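Local coordinates for NMB1025 protein (Neisseria meningitidis serogroup B, PDB 3KJJ) that is of unknown function but belongs to the YjgF (RutC) family and assembles as a trimer, at residues B[73-78]-B[112-117]. Numbering follows the deposited sequence. Where two conformers were deposited one is given.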
loop_
_atom_site.group_PDB
_atom_site.type_symbol
_atom_site.label_atom_id
_atom_site.label_comp_id
_atom_site.label_asym_id
_atom_site.label_seq_id
_atom_site.Cartn_x
_atom_site.Cartn_y
_atom_site.Cartn_z
ATOM N N ILE B 73 2.435 4.148 7.626
ATOM C CA ILE B 73 2.375 5.373 8.389
ATOM C C ILE B 73 3.123 6.415 7.594
ATOM O O ILE B 73 4.297 6.235 7.269
ATOM C CB ILE B 73 3.017 5.217 9.781
ATOM C CG1 ILE B 73 2.294 4.128 10.590
ATOM C CG2 ILE B 73 2.993 6.562 10.552
ATOM C CD1 ILE B 73 3.123 3.608 11.775
ATOM N N TYR B 74 2.406 7.473 7.250
ATOM C CA TYR B 74 2.967 8.580 6.524
ATOM C C TYR B 74 3.141 9.693 7.551
ATOM O O TYR B 74 2.194 10.050 8.241
ATOM C CB TYR B 74 2.017 8.995 5.401
ATOM C CG TYR B 74 1.758 7.933 4.347
ATOM C CD1 TYR B 74 2.709 7.642 3.366
ATOM C CD2 TYR B 74 0.546 7.233 4.314
ATOM C CE1 TYR B 74 2.471 6.671 2.400
ATOM C CE2 TYR B 74 0.308 6.266 3.361
ATOM C CZ TYR B 74 1.269 5.990 2.407
ATOM O OH TYR B 74 1.023 5.035 1.454
ATOM N N LEU B 75 4.356 10.207 7.683
ATOM C CA LEU B 75 4.583 11.397 8.502
ATOM C C LEU B 75 4.960 12.547 7.594
ATOM O O LEU B 75 5.678 12.351 6.617
ATOM C CB LEU B 75 5.702 11.168 9.523
ATOM C CG LEU B 75 5.474 10.137 10.626
ATOM C CD1 LEU B 75 6.805 9.846 11.327
ATOM C CD2 LEU B 75 4.425 10.616 11.634
ATOM N N ARG B 76 4.479 13.741 7.930
ATOM C CA ARG B 76 4.836 14.957 7.220
ATOM C C ARG B 76 6.327 15.258 7.392
ATOM O O ARG B 76 6.993 15.761 6.477
ATOM C CB ARG B 76 3.995 16.131 7.728
ATOM C CG ARG B 76 4.427 17.473 7.149
ATOM C CD ARG B 76 3.696 18.649 7.767
ATOM N NE ARG B 76 4.050 19.890 7.080
ATOM C CZ ARG B 76 3.592 20.258 5.886
ATOM N NH1 ARG B 76 2.740 19.489 5.223
ATOM N NH2 ARG B 76 3.974 21.412 5.354
ATOM N N ASP B 77 6.830 14.919 8.569
ATOM C CA ASP B 77 8.167 15.242 8.986
ATOM C C ASP B 77 8.745 14.078 9.813
ATOM O O ASP B 77 8.310 13.844 10.932
ATOM C CB ASP B 77 8.119 16.543 9.808
ATOM C CG ASP B 77 9.494 17.087 10.116
ATOM O OD1 ASP B 77 9.692 18.316 10.045
ATOM O OD2 ASP B 77 10.382 16.283 10.434
HETATM N N MSE B 78 9.725 13.361 9.256
HETATM C CA MSE B 78 10.344 12.200 9.931
HETATM C C MSE B 78 10.995 12.554 11.274
HETATM O O MSE B 78 11.361 11.672 12.046
HETATM C CB MSE B 78 11.337 11.472 9.004
HETATM C CG MSE B 78 11.852 10.087 9.521
HETATM SE SE MSE B 78 10.471 8.663 9.695
HETATM C CE MSE B 78 9.794 8.783 7.896
ATOM N N TRP B 112 -1.626 18.481 9.254
ATOM C CA TRP B 112 -1.628 17.033 9.503
ATOM C C TRP B 112 -0.206 16.496 9.520
ATOM O O TRP B 112 0.532 16.628 8.544
ATOM C CB TRP B 112 -2.432 16.274 8.450
ATOM C CG TRP B 112 -3.904 16.584 8.390
ATOM C CD1 TRP B 112 -4.665 17.234 9.326
ATOM C CD2 TRP B 112 -4.802 16.197 7.343
ATOM N NE1 TRP B 112 -5.974 17.301 8.907
ATOM C CE2 TRP B 112 -6.086 16.664 7.698
ATOM C CE3 TRP B 112 -4.639 15.508 6.129
ATOM C CZ2 TRP B 112 -7.207 16.469 6.880
ATOM C CZ3 TRP B 112 -5.754 15.302 5.323
ATOM C CH2 TRP B 112 -7.024 15.787 5.703
ATOM N N ARG B 113 0.162 15.861 10.626
ATOM C CA ARG B 113 1.524 15.380 10.828
ATOM C C ARG B 113 1.631 13.867 10.640
ATOM O O ARG B 113 2.741 13.320 10.557
ATOM C CB ARG B 113 2.022 15.793 12.218
ATOM C CG ARG B 113 1.780 17.265 12.538
ATOM C CD ARG B 113 2.825 17.806 13.476
ATOM N NE ARG B 113 4.161 17.714 12.898
ATOM C CZ ARG B 113 4.761 18.698 12.238
ATOM N NH1 ARG B 113 5.982 18.523 11.760
ATOM N NH2 ARG B 113 4.144 19.861 12.073
ATOM N N VAL B 114 0.471 13.199 10.569
ATOM C CA VAL B 114 0.406 11.736 10.437
ATOM C C VAL B 114 -0.873 11.261 9.734
ATOM O O VAL B 114 -1.938 11.869 9.859
ATOM C CB VAL B 114 0.589 11.019 11.823
ATOM C CG1 VAL B 114 -0.572 11.368 12.793
ATOM C CG2 VAL B 114 0.758 9.501 11.662
ATOM N N GLU B 115 -0.734 10.184 8.971
ATOM C CA GLU B 115 -1.847 9.510 8.325
ATOM C C GLU B 115 -1.502 8.028 8.349
ATOM O O GLU B 115 -0.378 7.646 8.039
ATOM C CB GLU B 115 -2.035 10.021 6.881
ATOM C CG GLU B 115 -3.208 9.402 6.114
ATOM C CD GLU B 115 -3.531 10.128 4.805
ATOM O OE1 GLU B 115 -3.119 11.293 4.631
ATOM O OE2 GLU B 115 -4.217 9.535 3.948
ATOM N N ILE B 116 -2.458 7.189 8.737
ATOM C CA ILE B 116 -2.193 5.750 8.823
ATOM C C ILE B 116 -3.217 4.980 8.002
ATOM O O ILE B 116 -4.435 5.169 8.163
ATOM C CB ILE B 116 -2.147 5.247 10.290
ATOM C CG1 ILE B 116 -1.095 6.026 11.089
ATOM C CG2 ILE B 116 -1.881 3.730 10.343
ATOM C CD1 ILE B 116 -1.045 5.708 12.593
ATOM N N LYS B 117 -2.692 4.131 7.119
ATOM C CA LYS B 117 -3.468 3.312 6.203
ATOM C C LYS B 117 -3.371 1.850 6.619
ATOM O O LYS B 117 -2.280 1.279 6.659
ATOM C CB LYS B 117 -2.931 3.482 4.784
ATOM C CG LYS B 117 -3.632 2.633 3.717
ATOM C CD LYS B 117 -4.763 3.390 3.081
ATOM C CE LYS B 117 -5.028 2.872 1.690
ATOM N NZ LYS B 117 -6.368 3.312 1.209
HETATM O O HOH W 1 0.981 17.475 6.043
HETATM O O HOH W 2 5.086 14.819 10.969
#
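Ile73 and Ile116 both turn CG1 away from their own carbonyl carbons (chi1 -60° and -57°), which brings the two branches alongside each other, CG1 to CG1 at 3.9 Å. Val114 sets CG2 anti to its backbone N, where it meets Leu75 CD2 of its direct partner at 3.8 Å and Ile73 CG2 diagonally. Branched aliphatic residues suit this face, since helices 43-60 and 81-91 pack on it. Tyr74 and Glu115 project from the other face, toward neighbouring subunits; the broad Tyr74 ring suits packing there, against Val103 of the second subunit and Tyr74 of the third. This antiparallel pairing joins strand 114-121 to strand 68-75, flanked on its other side by strand 99-104, in the helix-backed sheet of the YjgF fold, whose trimers bring such sheets together. In the hydrogen-bonded pair, Tyr74 N gives Glu115 O a nearly straight hydrogen bond of 2.9 Å (177°), and Glu115 N returns one to Tyr74 O. Just past strand 68-75 and before strand 114-121 begins, Arg76 N still reaches Arg113 O at 3.2 Å, but from above the carbonyl plane, and a water joins that oxygen to Asp77 N. Arg76 is long enough for NH1 to reach Trp112 O through a second water.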